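Local structure of putative malic enzyme ((S)-malate:NAD+ oxidoreductase (decarboxylating)) (Streptococcus pyogenes, 2A9F) at residues Ile169-Asn177 against Gln345-Val356; Leu186-Gly196 against Leu207-Val218. The protein is a putative malic enzyme, probably catalysing the NAD-dependent oxidative decarboxylation of (S)-malate with the help of a divalent magnesium or manganese ion. All coordinates share one frame; numbering follows the deposited sequence.

Interaction 1 of 2, residues Ile169-Asn177 against Gln345-Val356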
ATOM      1  N   ILE A 169      26.204   5.007  -1.991  1.00 56.50           N
ATOM      2  CA  ILE A 169      26.616   3.676  -2.431  1.00 54.85           C
ATOM      3  C   ILE A 169      27.139   3.693  -3.857  1.00 54.33           C
ATOM      4  O   ILE A 169      27.965   2.863  -4.228  1.00 54.80           O
ATOM      5  CB  ILE A 169      25.450   2.682  -2.386  1.00 53.94           C
ATOM      6  CG1 ILE A 169      24.822   2.674  -1.001  1.00 54.70           C
ATOM      7  CG2 ILE A 169      25.944   1.303  -2.723  1.00 55.00           C
ATOM      8  CD1 ILE A 169      23.407   2.181  -1.001  1.00 55.34           C
ATOM      9  N   VAL A 170      26.651   4.624  -4.666  1.00 52.26           N
ATOM     10  CA  VAL A 170      27.108   4.693  -6.040  1.00 52.83           C
ATOM     11  C   VAL A 170      28.400   5.485  -6.102  1.00 52.43           C
ATOM     12  O   VAL A 170      29.232   5.279  -6.988  1.00 52.05           O
ATOM     13  CB  VAL A 170      26.044   5.329  -6.951  1.00 53.00           C
ATOM     14  CG1 VAL A 170      26.553   5.405  -8.384  1.00 51.35           C
ATOM     15  CG2 VAL A 170      24.772   4.506  -6.886  1.00 52.76           C
ATOM     16  N   VAL A 171      28.571   6.395  -5.150  1.00 51.83           N
ATOM     17  CA  VAL A 171      29.786   7.185  -5.097  1.00 49.37           C
ATOM     18  C   VAL A 171      30.896   6.266  -4.607  1.00 47.98           C
ATOM     19  O   VAL A 171      32.029   6.327  -5.083  1.00 46.32           O
ATOM     20  CB  VAL A 171      29.635   8.379  -4.152  1.00 49.02           C
ATOM     21  CG1 VAL A 171      30.999   9.053  -3.932  1.00 47.16           C
ATOM     22  CG2 VAL A 171      28.643   9.384  -4.761  1.00 49.06           C
ATOM     23  N   LEU A 172      30.540   5.387  -3.680  1.00 46.37           N
ATOM     24  CA  LEU A 172      31.490   4.449  -3.136  1.00 46.15           C
ATOM     25  C   LEU A 172      31.929   3.482  -4.222  1.00 47.58           C
ATOM     26  O   LEU A 172      33.084   3.040  -4.248  1.00 48.71           O
ATOM     27  CB  LEU A 172      30.867   3.682  -1.971  1.00 43.05           C
ATOM     28  CG  LEU A 172      31.838   2.860  -1.122  1.00 43.65           C
ATOM     29  CD1 LEU A 172      33.048   3.719  -0.741  1.00 47.27           C
ATOM     30  CD2 LEU A 172      31.137   2.368   0.122  1.00 43.63           C
ATOM     31  N   ALA A 173      31.018   3.156  -5.131  1.00 47.66           N
ATOM     32  CA  ALA A 173      31.355   2.224  -6.198  1.00 47.92           C
ATOM     33  C   ALA A 173      32.183   2.961  -7.227  1.00 48.11           C
ATOM     34  O   ALA A 173      33.090   2.383  -7.846  1.00 46.79           O
ATOM     35  CB  ALA A 173      30.090   1.663  -6.842  1.00 47.28           C
ATOM     36  N   ALA A 174      31.868   4.246  -7.392  1.00 46.29           N
ATOM     37  CA  ALA A 174      32.564   5.085  -8.351  1.00 45.71           C
ATOM     38  C   ALA A 174      34.027   5.308  -7.968  1.00 46.13           C
ATOM     39  O   ALA A 174      34.848   5.649  -8.815  1.00 44.59           O
ATOM     40  CB  ALA A 174      31.853   6.416  -8.491  1.00 45.22           C
ATOM     41  N   ILE A 175      34.372   5.135  -6.697  1.00 46.39           N
ATOM     42  CA  ILE A 175      35.766   5.330  -6.345  1.00 46.00           C
ATOM     43  C   ILE A 175      36.487   3.990  -6.478  1.00 46.84           C
ATOM     44  O   ILE A 175      37.613   3.952  -6.952  1.00 48.17           O
ATOM     45  CB  ILE A 175      35.981   5.944  -4.907  1.00 44.34           C
ATOM     46  CG1 ILE A 175      36.161   4.850  -3.867  1.00 43.75           C
ATOM     47  CG2 ILE A 175      34.823   6.851  -4.522  1.00 40.66           C
ATOM     48  CD1 ILE A 175      36.716   5.380  -2.568  1.00 46.19           C
ATOM     49  N   PHE A 176      35.848   2.897  -6.075  1.00 46.43           N
ATOM     50  CA  PHE A 176      36.482   1.588  -6.211  1.00 47.76           C
ATOM     51  C   PHE A 176      37.044   1.514  -7.635  1.00 48.34           C
ATOM     52  O   PHE A 176      38.178   1.064  -7.866  1.00 46.67           O
ATOM     53  CB  PHE A 176      35.464   0.470  -6.017  1.00 49.15           C
ATOM     54  CG  PHE A 176      35.070   0.242  -4.595  1.00 50.51           C
ATOM     55  CD1 PHE A 176      33.771  -0.152  -4.281  1.00 51.58           C
ATOM     56  CD2 PHE A 176      35.993   0.393  -3.565  1.00 52.26           C
ATOM     57  CE1 PHE A 176      33.392  -0.393  -2.962  1.00 52.55           C
ATOM     58  CE2 PHE A 176      35.628   0.156  -2.237  1.00 53.74           C
ATOM     59  CZ  PHE A 176      34.324  -0.237  -1.935  1.00 53.92           C
ATOM     60  N   ASN A 177      36.242   1.976  -8.584  1.00 49.26           N
ATOM     61  CA  ASN A 177      36.664   1.976  -9.967  1.00 51.36           C
ATOM     62  C   ASN A 177      37.655   3.092 -10.226  1.00 51.60           C
ATOM     63  O   ASN A 177      38.478   3.005 -11.132  1.00 50.09           O
ATOM     64  CB  ASN A 177      35.454   2.100 -10.892  1.00 52.51           C
ATOM     65  CG  ASN A 177      34.819   0.763 -11.179  1.00 51.34           C
ATOM     66  OD1 ASN A 177      35.338  -0.279 -10.770  1.00 53.27           O
ATOM     67  ND2 ASN A 177      33.697   0.775 -11.886  1.00 51.74           N
ATOM     68  N   GLN A 345      25.655  -2.572   2.263  1.00 55.54           N
ATOM     69  CA  GLN A 345      25.707  -1.425   1.366  1.00 54.64           C
ATOM     70  C   GLN A 345      27.023  -1.355   0.597  1.00 55.65           C
ATOM     71  O   GLN A 345      27.031  -0.948  -0.573  1.00 55.94           O
ATOM     72  CB  GLN A 345      25.485  -0.138   2.152  1.00 54.42           C
ATOM     73  CG  GLN A 345      24.134  -0.097   2.831  1.00 53.50           C
ATOM     74  CD  GLN A 345      23.923   1.150   3.644  1.00 52.90           C
ATOM     75  OE1 GLN A 345      24.196   2.265   3.188  1.00 54.03           O
ATOM     76  NE2 GLN A 345      23.415   0.977   4.856  1.00 53.59           N
ATOM     77  N   ILE A 346      28.132  -1.747   1.234  1.00 55.03           N
ATOM     78  CA  ILE A 346      29.432  -1.727   0.555  1.00 54.80           C
ATOM     79  C   ILE A 346      29.408  -2.875  -0.443  1.00 54.73           C
ATOM     80  O   ILE A 346      29.947  -2.777  -1.558  1.00 54.28           O
ATOM     81  CB  ILE A 346      30.624  -1.912   1.543  1.00 56.48           C
ATOM     82  CG1 ILE A 346      30.726  -0.702   2.478  1.00 58.02           C
ATOM     83  CG2 ILE A 346      31.943  -2.044   0.775  1.00 53.38           C
ATOM     84  CD1 ILE A 346      31.830  -0.819   3.512  1.00 57.97           C
ATOM     85  N   ALA A 347      28.761  -3.961  -0.032  1.00 54.44           N
ATOM     86  CA  ALA A 347      28.619  -5.138  -0.879  1.00 53.96           C
ATOM     87  C   ALA A 347      28.016  -4.652  -2.190  1.00 53.76           C
ATOM     88  O   ALA A 347      28.522  -4.958  -3.273  1.00 54.59           O
ATOM     89  CB  ALA A 347      27.703  -6.151  -0.218  1.00 53.66           C
ATOM     90  N   ALA A 348      26.951  -3.865  -2.080  1.00 52.91           N
ATOM     91  CA  ALA A 348      26.280  -3.318  -3.252  1.00 52.40           C
ATOM     92  C   ALA A 348      27.248  -2.503  -4.098  1.00 52.62           C
ATOM     93  O   ALA A 348      27.215  -2.566  -5.325  1.00 52.90           O
ATOM     94  CB  ALA A 348      25.096  -2.450  -2.825  1.00 50.56           C
ATOM     95  N   ALA A 349      28.118  -1.745  -3.440  1.00 52.83           N
ATOM     96  CA  ALA A 349      29.084  -0.910  -4.147  1.00 52.36           C
ATOM     97  C   ALA A 349      30.082  -1.711  -4.968  1.00 52.10           C
ATOM     98  O   ALA A 349      30.448  -1.305  -6.069  1.00 51.87           O
ATOM     99  CB  ALA A 349      29.823  -0.021  -3.165  1.00 52.10           C
ATOM    100  N   LYS A 350      30.539  -2.836  -4.436  1.00 52.38           N
ATOM    101  CA  LYS A 350      31.489  -3.660  -5.181  1.00 53.90           C
ATOM    102  C   LYS A 350      30.786  -4.278  -6.382  1.00 53.28           C
ATOM    103  O   LYS A 350      31.310  -4.250  -7.495  1.00 52.33           O
ATOM    104  CB  LYS A 350      32.076  -4.754  -4.288  1.00 56.31           C
ATOM    105  CG  LYS A 350      33.166  -4.266  -3.342  1.00 58.53           C
ATOM    106  CD  LYS A 350      33.512  -5.336  -2.311  1.00 61.05           C
ATOM    107  CE  LYS A 350      34.617  -4.862  -1.370  1.00 61.63           C
ATOM    108  NZ  LYS A 350      34.896  -5.851  -0.297  1.00 62.32           N
ATOM    109  N   GLY A 351      29.590  -4.818  -6.140  1.00 52.84           N
ATOM    110  CA  GLY A 351      28.797  -5.421  -7.200  1.00 51.19           C
ATOM    111  C   GLY A 351      28.659  -4.421  -8.324  1.00 51.00           C
ATOM    112  O   GLY A 351      28.986  -4.704  -9.480  1.00 53.52           O
ATOM    113  N   ILE A 352      28.186  -3.230  -7.987  1.00 48.89           N
ATOM    114  CA  ILE A 352      28.046  -2.187  -8.985  1.00 46.12           C
ATOM    115  C   ILE A 352      29.397  -2.019  -9.684  1.00 46.45           C
ATOM    116  O   ILE A 352      29.467  -1.910 -10.913  1.00 45.14           O
ATOM    117  CB  ILE A 352      27.632  -0.844  -8.327  1.00 42.38           C
ATOM    118  CG1 ILE A 352      26.182  -0.914  -7.868  1.00 39.37           C
ATOM    119  CG2 ILE A 352      27.841   0.311  -9.294  1.00 42.17           C
ATOM    120  CD1 ILE A 352      25.591   0.450  -7.539  1.00 40.51           C
ATOM    121  N   ALA A 353      30.466  -2.002  -8.895  1.00 46.36           N
ATOM    122  CA  ALA A 353      31.814  -1.841  -9.439  1.00 49.06           C
ATOM    123  C   ALA A 353      32.162  -2.924 -10.454  1.00 48.12           C
ATOM    124  O   ALA A 353      32.700  -2.627 -11.507  1.00 44.42           O
ATOM    125  CB  ALA A 353      32.861  -1.828  -8.301  1.00 51.27           C
ATOM    126  N   SER A 354      31.848  -4.172 -10.120  1.00 50.77           N
ATOM    127  CA  SER A 354      32.101  -5.318 -10.995  1.00 54.32           C
ATOM    128  C   SER A 354      31.579  -5.180 -12.433  1.00 57.67           C
ATOM    129  O   SER A 354      32.053  -5.868 -13.322  1.00 59.54           O
ATOM    130  CB  SER A 354      31.480  -6.579 -10.396  1.00 53.71           C
ATOM    131  OG  SER A 354      32.114  -6.965  -9.193  1.00 51.04           O
ATOM    132  N   LEU A 355      30.604  -4.306 -12.660  1.00 61.04           N
ATOM    133  CA  LEU A 355      30.026  -4.151 -13.992  1.00 64.31           C
ATOM    134  C   LEU A 355      30.783  -3.277 -14.981  1.00 66.35           C
ATOM    135  O   LEU A 355      30.243  -2.899 -16.024  1.00 66.26           O
ATOM    136  CB  LEU A 355      28.587  -3.648 -13.884  1.00 65.25           C
ATOM    137  CG  LEU A 355      27.503  -4.678 -13.556  1.00 66.07           C
ATOM    138  CD1 LEU A 355      27.680  -5.211 -12.143  1.00 66.35           C
ATOM    139  CD2 LEU A 355      26.145  -4.018 -13.703  1.00 67.75           C
ATOM    140  N   VAL A 356      32.026  -2.951 -14.673  1.00 68.06           N
ATOM    141  CA  VAL A 356      32.795  -2.134 -15.592  1.00 70.07           C
ATOM    142  C   VAL A 356      34.066  -2.883 -15.948  1.00 72.32           C
ATOM    143  O   VAL A 356      34.981  -3.007 -15.134  1.00 72.59           O
ATOM    144  CB  VAL A 356      33.133  -0.761 -14.987  1.00 70.44           C
ATOM    145  CG1 VAL A 356      33.746   0.149 -16.055  1.00 69.98           C
ATOM    146  CG2 VAL A 356      31.869  -0.129 -14.424  1.00 70.58           C
TER
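With CG of F176 anti to its own carbonyl carbon (chi1 -76°), the ring swings over to helix 342-354, and its CE1 lies 3.6 Å from CB of A349. In the same way, I169 turns CG1 away from its carbonyl carbon (chi1 -54°), and the CG2 branch, anti to the backbone N, reaches Q345 O at 3.3 Å and packs on A348 CB. The motif is knobs-into-holes packing of two helices in the NAD-binding domain, with a signed crossing angle of -50° and axes 8.0 Å apart at their closest. The close approach is accommodated by small residues: A173 and A349 face each other with CA atoms 4.4 Å apart. The methyl of A349 is a knob in the hole formed by I169, L172, A173 and F176. In return, the F176 side chain enters the hole formed by I346, A349, K350 and A353. Its ring presents an edge rather than a face to A349 CB and to I346 CG2, the latter 4.0 Å from CZ, while the carbonyl oxygen of L172 lies over one face near the rim. The K350 chain crosses the ring obliquely through its CG. A173 CB points at the facing backbone, 3.1 Å from A349 O, and also packs on I352 CG2. The side chains that meet are mostly apolar, with L172 CD2 on I346 CG1 and V170 CG2 on I352 CD1. At the C-terminal end, the amide of N177 donates through ND2 to the backbone oxygen of T363, and that nitrogen also lies 3.3 Å from CG2 of V356.

Interaction 2 of 2, residues Leu186-Gly196 against Leu207-Val218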
ATOM      1  N   LEU A 186      42.899   1.965  -1.349  1.00 71.31           N
ATOM      2  CA  LEU A 186      41.964   2.761  -0.570  1.00 70.29           C
ATOM      3  C   LEU A 186      42.589   3.098   0.789  1.00 70.88           C
ATOM      4  O   LEU A 186      42.042   3.890   1.559  1.00 70.27           O
ATOM      5  CB  LEU A 186      40.657   1.981  -0.384  1.00 67.30           C
ATOM      6  CG  LEU A 186      39.451   2.714   0.212  1.00 66.74           C
ATOM      7  CD1 LEU A 186      39.087   3.931  -0.631  1.00 62.79           C
ATOM      8  CD2 LEU A 186      38.284   1.738   0.296  1.00 66.60           C
ATOM      9  N   ASP A 187      43.745   2.496   1.067  1.00 71.64           N
ATOM     10  CA  ASP A 187      44.455   2.720   2.323  1.00 71.53           C
ATOM     11  C   ASP A 187      45.654   3.608   2.072  1.00 70.05           C
ATOM     12  O   ASP A 187      46.451   3.841   2.971  1.00 70.93           O
ATOM     13  CB  ASP A 187      44.954   1.403   2.912  1.00 74.52           C
ATOM     14  CG  ASP A 187      43.874   0.337   2.978  1.00 76.69           C
ATOM     15  OD1 ASP A 187      43.137   0.292   3.989  1.00 77.23           O
ATOM     16  OD2 ASP A 187      43.764  -0.452   2.009  1.00 77.53           O
ATOM     17  N   GLU A 188      45.791   4.079   0.840  1.00 68.30           N
ATOM     18  CA  GLU A 188      46.897   4.947   0.473  1.00 67.42           C
ATOM     19  C   GLU A 188      46.295   6.272   0.038  1.00 66.74           C
ATOM     20  O   GLU A 188      47.005   7.244  -0.222  1.00 66.83           O
ATOM     21  CB  GLU A 188      47.681   4.357  -0.707  1.00 70.51           C
ATOM     22  CG  GLU A 188      48.183   2.927  -0.534  1.00 72.63           C
ATOM     23  CD  GLU A 188      48.827   2.382  -1.809  1.00 75.24           C
ATOM     24  OE1 GLU A 188      49.843   2.958  -2.266  1.00 75.93           O
ATOM     25  OE2 GLU A 188      48.312   1.378  -2.360  1.00 75.70           O
ATOM     26  N   VAL A 189      44.973   6.314  -0.049  1.00 64.56           N
ATOM     27  CA  VAL A 189      44.315   7.529  -0.488  1.00 61.85           C
ATOM     28  C   VAL A 189      43.979   8.536   0.602  1.00 60.02           C
ATOM     29  O   VAL A 189      43.580   8.176   1.710  1.00 59.23           O
ATOM     30  CB  VAL A 189      43.024   7.205  -1.279  1.00 62.46           C
ATOM     31  CG1 VAL A 189      43.376   6.672  -2.672  1.00 60.51           C
ATOM     32  CG2 VAL A 189      42.196   6.186  -0.515  1.00 62.77           C
ATOM     33  N   SER A 190      44.170   9.807   0.266  1.00 58.08           N
ATOM     34  CA  SER A 190      43.859  10.914   1.154  1.00 57.49           C
ATOM     35  C   SER A 190      42.521  11.427   0.630  1.00 56.38           C
ATOM     36  O   SER A 190      42.452  12.068  -0.423  1.00 56.82           O
ATOM     37  CB  SER A 190      44.926  12.000   1.045  1.00 57.68           C
ATOM     38  OG  SER A 190      44.984  12.503  -0.274  1.00 59.55           O
ATOM     39  N   ILE A 191      41.465  11.129   1.381  1.00 54.09           N
ATOM     40  CA  ILE A 191      40.094  11.475   1.021  1.00 50.52           C
ATOM     41  C   ILE A 191      39.505  12.627   1.845  1.00 51.35           C
ATOM     42  O   ILE A 191      39.402  12.535   3.074  1.00 50.01           O
ATOM     43  CB  ILE A 191      39.197  10.222   1.196  1.00 48.86           C
ATOM     44  CG1 ILE A 191      39.775   9.054   0.395  1.00 48.52           C
ATOM     45  CG2 ILE A 191      37.783  10.525   0.777  1.00 48.92           C
ATOM     46  CD1 ILE A 191      39.027   7.748   0.563  1.00 43.61           C
ATOM     47  N   VAL A 192      39.109  13.698   1.154  1.00 49.99           N
ATOM     48  CA  VAL A 192      38.505  14.871   1.795  1.00 49.45           C
ATOM     49  C   VAL A 192      36.989  14.917   1.567  1.00 49.34           C
ATOM     50  O   VAL A 192      36.547  15.007   0.428  1.00 50.34           O
ATOM     51  CB  VAL A 192      39.086  16.187   1.231  1.00 50.67           C
ATOM     52  CG1 VAL A 192      38.262  17.368   1.739  1.00 49.88           C
ATOM     53  CG2 VAL A 192      40.539  16.350   1.639  1.00 49.21           C
ATOM     54  N   VAL A 193      36.201  14.872   2.638  1.00 48.34           N
ATOM     55  CA  VAL A 193      34.739  14.927   2.522  1.00 48.30           C
ATOM     56  C   VAL A 193      34.156  16.266   3.004  1.00 48.71           C
ATOM     57  O   VAL A 193      34.298  16.639   4.164  1.00 48.68           O
ATOM     58  CB  VAL A 193      34.059  13.790   3.335  1.00 48.41           C
ATOM     59  CG1 VAL A 193      32.544  13.984   3.343  1.00 47.40           C
ATOM     60  CG2 VAL A 193      34.405  12.440   2.731  1.00 48.83           C
ATOM     61  N   ASN A 194      33.491  16.989   2.114  1.00 49.64           N
ATOM     62  CA  ASN A 194      32.899  18.266   2.495  1.00 48.59           C
ATOM     63  C   ASN A 194      31.447  18.071   2.914  1.00 47.38           C
ATOM     64  O   ASN A 194      30.578  17.855   2.083  1.00 45.34           O
ATOM     65  CB  ASN A 194      32.970  19.256   1.335  1.00 50.35           C
ATOM     66  CG  ASN A 194      32.870  20.696   1.792  1.00 52.64           C
ATOM     67  OD1 ASN A 194      32.114  21.484   1.230  1.00 54.43           O
ATOM     68  ND2 ASN A 194      33.646  21.052   2.815  1.00 56.51           N
ATOM     69  N   GLY A 195      31.201  18.133   4.215  1.00 49.17           N
ATOM     70  CA  GLY A 195      29.851  17.972   4.721  1.00 51.11           C
ATOM     71  C   GLY A 195      29.836  17.459   6.148  1.00 51.75           C
ATOM     72  O   GLY A 195      30.109  16.285   6.397  1.00 50.44           O
ATOM     73  N   GLY A 196      29.516  18.339   7.090  1.00 53.66           N
ATOM     74  CA  GLY A 196      29.485  17.942   8.491  1.00 52.21           C
ATOM     75  C   GLY A 196      28.172  17.282   8.838  1.00 52.58           C
ATOM     76  O   GLY A 196      28.076  16.562   9.828  1.00 53.59           O
ATOM     77  N   LEU A 207      33.150   4.922   4.114  1.00 46.83           N
ATOM     78  CA  LEU A 207      34.529   4.901   3.624  1.00 46.34           C
ATOM     79  C   LEU A 207      35.496   4.169   4.569  1.00 46.39           C
ATOM     80  O   LEU A 207      36.286   3.333   4.146  1.00 45.13           O
ATOM     81  CB  LEU A 207      35.037   6.315   3.419  1.00 44.33           C
ATOM     82  CG  LEU A 207      34.823   6.916   2.046  1.00 44.57           C
ATOM     83  CD1 LEU A 207      35.298   8.358   2.073  1.00 43.65           C
ATOM     84  CD2 LEU A 207      35.592   6.113   1.008  1.00 43.74           C
ATOM     85  N   LEU A 208      35.436   4.480   5.853  1.00 47.23           N
ATOM     86  CA  LEU A 208      36.337   3.831   6.790  1.00 48.90           C
ATOM     87  C   LEU A 208      36.065   2.336   6.812  1.00 50.01           C
ATOM     88  O   LEU A 208      36.998   1.529   6.828  1.00 52.07           O
ATOM     89  CB  LEU A 208      36.189   4.448   8.183  1.00 45.19           C
ATOM     90  CG  LEU A 208      36.662   5.907   8.200  1.00 47.76           C
ATOM     91  CD1 LEU A 208      36.665   6.445   9.630  1.00 48.44           C
ATOM     92  CD2 LEU A 208      38.057   6.004   7.582  1.00 44.68           C
ATOM     93  N   ALA A 209      34.783   1.979   6.783  1.00 51.83           N
ATOM     94  CA  ALA A 209      34.351   0.586   6.781  1.00 52.65           C
ATOM     95  C   ALA A 209      34.761  -0.099   5.479  1.00 53.04           C
ATOM     96  O   ALA A 209      34.977  -1.307   5.439  1.00 53.84           O
ATOM     97  CB  ALA A 209      32.841   0.516   6.946  1.00 52.32           C
ATOM     98  N   ALA A 210      34.876   0.688   4.415  1.00 52.93           N
ATOM     99  CA  ALA A 210      35.243   0.157   3.114  1.00 53.67           C
ATOM    100  C   ALA A 210      36.732  -0.071   2.991  1.00 54.67           C
ATOM    101  O   ALA A 210      37.183  -0.734   2.062  1.00 54.54           O
ATOM    102  CB  ALA A 210      34.771   1.093   2.021  1.00 50.52           C
ATOM    103  N   GLY A 211      37.497   0.475   3.927  1.00 57.09           N
ATOM    104  CA  GLY A 211      38.943   0.322   3.880  1.00 58.84           C
ATOM    105  C   GLY A 211      39.688   1.617   4.168  1.00 59.83           C
ATOM    106  O   GLY A 211      40.594   1.639   5.003  1.00 59.25           O
ATOM    107  N   ALA A 212      39.292   2.692   3.481  1.00 60.93           N
ATOM    108  CA  ALA A 212      39.894   4.018   3.627  1.00 59.89           C
ATOM    109  C   ALA A 212      40.630   4.240   4.949  1.00 59.73           C
ATOM    110  O   ALA A 212      40.057   4.096   6.029  1.00 58.42           O
ATOM    111  CB  ALA A 212      38.821   5.105   3.439  1.00 59.84           C
ATOM    112  N   THR A 213      41.903   4.611   4.838  1.00 60.63           N
ATOM    113  CA  THR A 213      42.773   4.863   5.985  1.00 61.57           C
ATOM    114  C   THR A 213      42.748   6.319   6.460  1.00 61.43           C
ATOM    115  O   THR A 213      42.620   6.590   7.655  1.00 61.54           O
ATOM    116  CB  THR A 213      44.243   4.501   5.644  1.00 63.39           C
ATOM    117  OG1 THR A 213      44.355   3.090   5.409  1.00 66.14           O
ATOM    118  CG2 THR A 213      45.175   4.904   6.774  1.00 63.10           C
ATOM    119  N   LYS A 214      42.879   7.252   5.523  1.00 59.16           N
ATOM    120  CA  LYS A 214      42.892   8.655   5.882  1.00 56.93           C
ATOM    121  C   LYS A 214      41.810   9.532   5.252  1.00 54.72           C
ATOM    122  O   LYS A 214      41.864   9.859   4.068  1.00 54.73           O
ATOM    123  CB  LYS A 214      44.280   9.227   5.593  1.00 59.40           C
ATOM    124  CG  LYS A 214      45.034   8.574   4.441  1.00 62.00           C
ATOM    125  CD  LYS A 214      46.497   9.060   4.442  1.00 64.46           C
ATOM    126  CE  LYS A 214      47.386   8.343   3.418  1.00 66.05           C
ATOM    127  NZ  LYS A 214      47.342   8.955   2.059  1.00 65.80           N
ATOM    128  N   VAL A 215      40.834   9.918   6.071  1.00 51.46           N
ATOM    129  CA  VAL A 215      39.721  10.762   5.638  1.00 48.47           C
ATOM    130  C   VAL A 215      39.661  12.023   6.512  1.00 48.96           C
ATOM    131  O   VAL A 215      39.693  11.934   7.735  1.00 46.29           O
ATOM    132  CB  VAL A 215      38.349  10.012   5.783  1.00 46.03           C
ATOM    133  CG1 VAL A 215      37.190  10.921   5.401  1.00 41.66           C
ATOM    134  CG2 VAL A 215      38.339   8.760   4.931  1.00 44.50           C
ATOM    135  N   THR A 216      39.590  13.195   5.884  1.00 48.20           N
ATOM    136  CA  THR A 216      39.474  14.443   6.621  1.00 49.81           C
ATOM    137  C   THR A 216      38.118  15.036   6.289  1.00 49.13           C
ATOM    138  O   THR A 216      37.805  15.270   5.128  1.00 47.33           O
ATOM    139  CB  THR A 216      40.561  15.476   6.241  1.00 52.28           C
ATOM    140  OG1 THR A 216      41.843  15.024   6.701  1.00 53.73           O
ATOM    141  CG2 THR A 216      40.253  16.822   6.890  1.00 52.53           C
ATOM    142  N   VAL A 217      37.322  15.277   7.326  1.00 48.75           N
ATOM    143  CA  VAL A 217      35.980  15.827   7.167  1.00 47.62           C
ATOM    144  C   VAL A 217      35.971  17.347   7.279  1.00 48.03           C
ATOM    145  O   VAL A 217      36.678  17.928   8.097  1.00 48.71           O
ATOM    146  CB  VAL A 217      35.039  15.217   8.220  1.00 47.03           C
ATOM    147  CG1 VAL A 217      33.643  15.799   8.075  1.00 45.45           C
ATOM    148  CG2 VAL A 217      35.011  13.696   8.057  1.00 43.30           C
ATOM    149  N   VAL A 218      35.164  18.003   6.464  1.00 47.97           N
ATOM    150  CA  VAL A 218      35.127  19.450   6.510  1.00 48.83           C
ATOM    151  C   VAL A 218      33.721  19.966   6.572  1.00 50.54           C
ATOM    152  O   VAL A 218      32.856  19.476   5.858  1.00 51.95           O
ATOM    153  CB  VAL A 218      35.745  20.056   5.259  1.00 48.68           C
ATOM    154  CG1 VAL A 218      36.234  21.474   5.554  1.00 46.79           C
ATOM    155  CG2 VAL A 218      36.843  19.149   4.738  1.00 48.66           C
TER
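The carbonyl oxygen of I191 is gripped by two groups of the facing strand: T216 N donates a hydrogen bond of 2.9 Å, and V215 CA makes a CA-H...O contact of 3.1 Å. This pattern is that of a parallel pair, and it recurs up the strands. V193 N binds T216 O, V218 N reaches V193 O at 2.8 Å, and G195 N closes the series on V218 O at 2.7 Å. Together with helix 198-210 the two strands form a right-handed beta-alpha-beta unit of the Rossmann type. G195 opens a GxGxxG-like sequence after the first strand, consistent with dinucleotide binding. At the other end, the K214 chain runs past V189 O and bends at its last torsion (chi4 86°). NZ thus meets E188 O at 2.9 Å, standing above the carbonyl plane. One face of the sheet carries I191, V193 and V215. I191 and L207 reach toward each other tip to tip, CG2 to CD1 at 3.5 Å. On the opposite face, V192 CG1 packs against V218 CG2. L186 CD2 lies against the end of the helix, 3.2 Å from A210 O and packed on A210 CB. The I191 face is backed by helix 198-210 and the V192 face by L256 of helix 254-257, while strand 190-194 is flanked by strands 214-219 and 262-264.

Interaction 2 is nested in the chain between the two halves of interaction 1, and their centres lie 16 Å apart. They meet through I175, whose CD1 is 3.4 Å from L186 CD1 and 3.8 Å from L207 CD2, and through I346, whose CD1 packs 3.5 Å from A210 N. Helix 162-180 thus presents one side to helix 342-354 and another to the Rossmann unit. Interaction 1 is close to the probable active site: the side chain of V170 is about 5 Å from that of N320, predicted to bind malate, about 10 Å from that of K95, the predicted proton acceptor, and about 13 Å from a bound magnesium ion. Interaction 2 lies away from these sites.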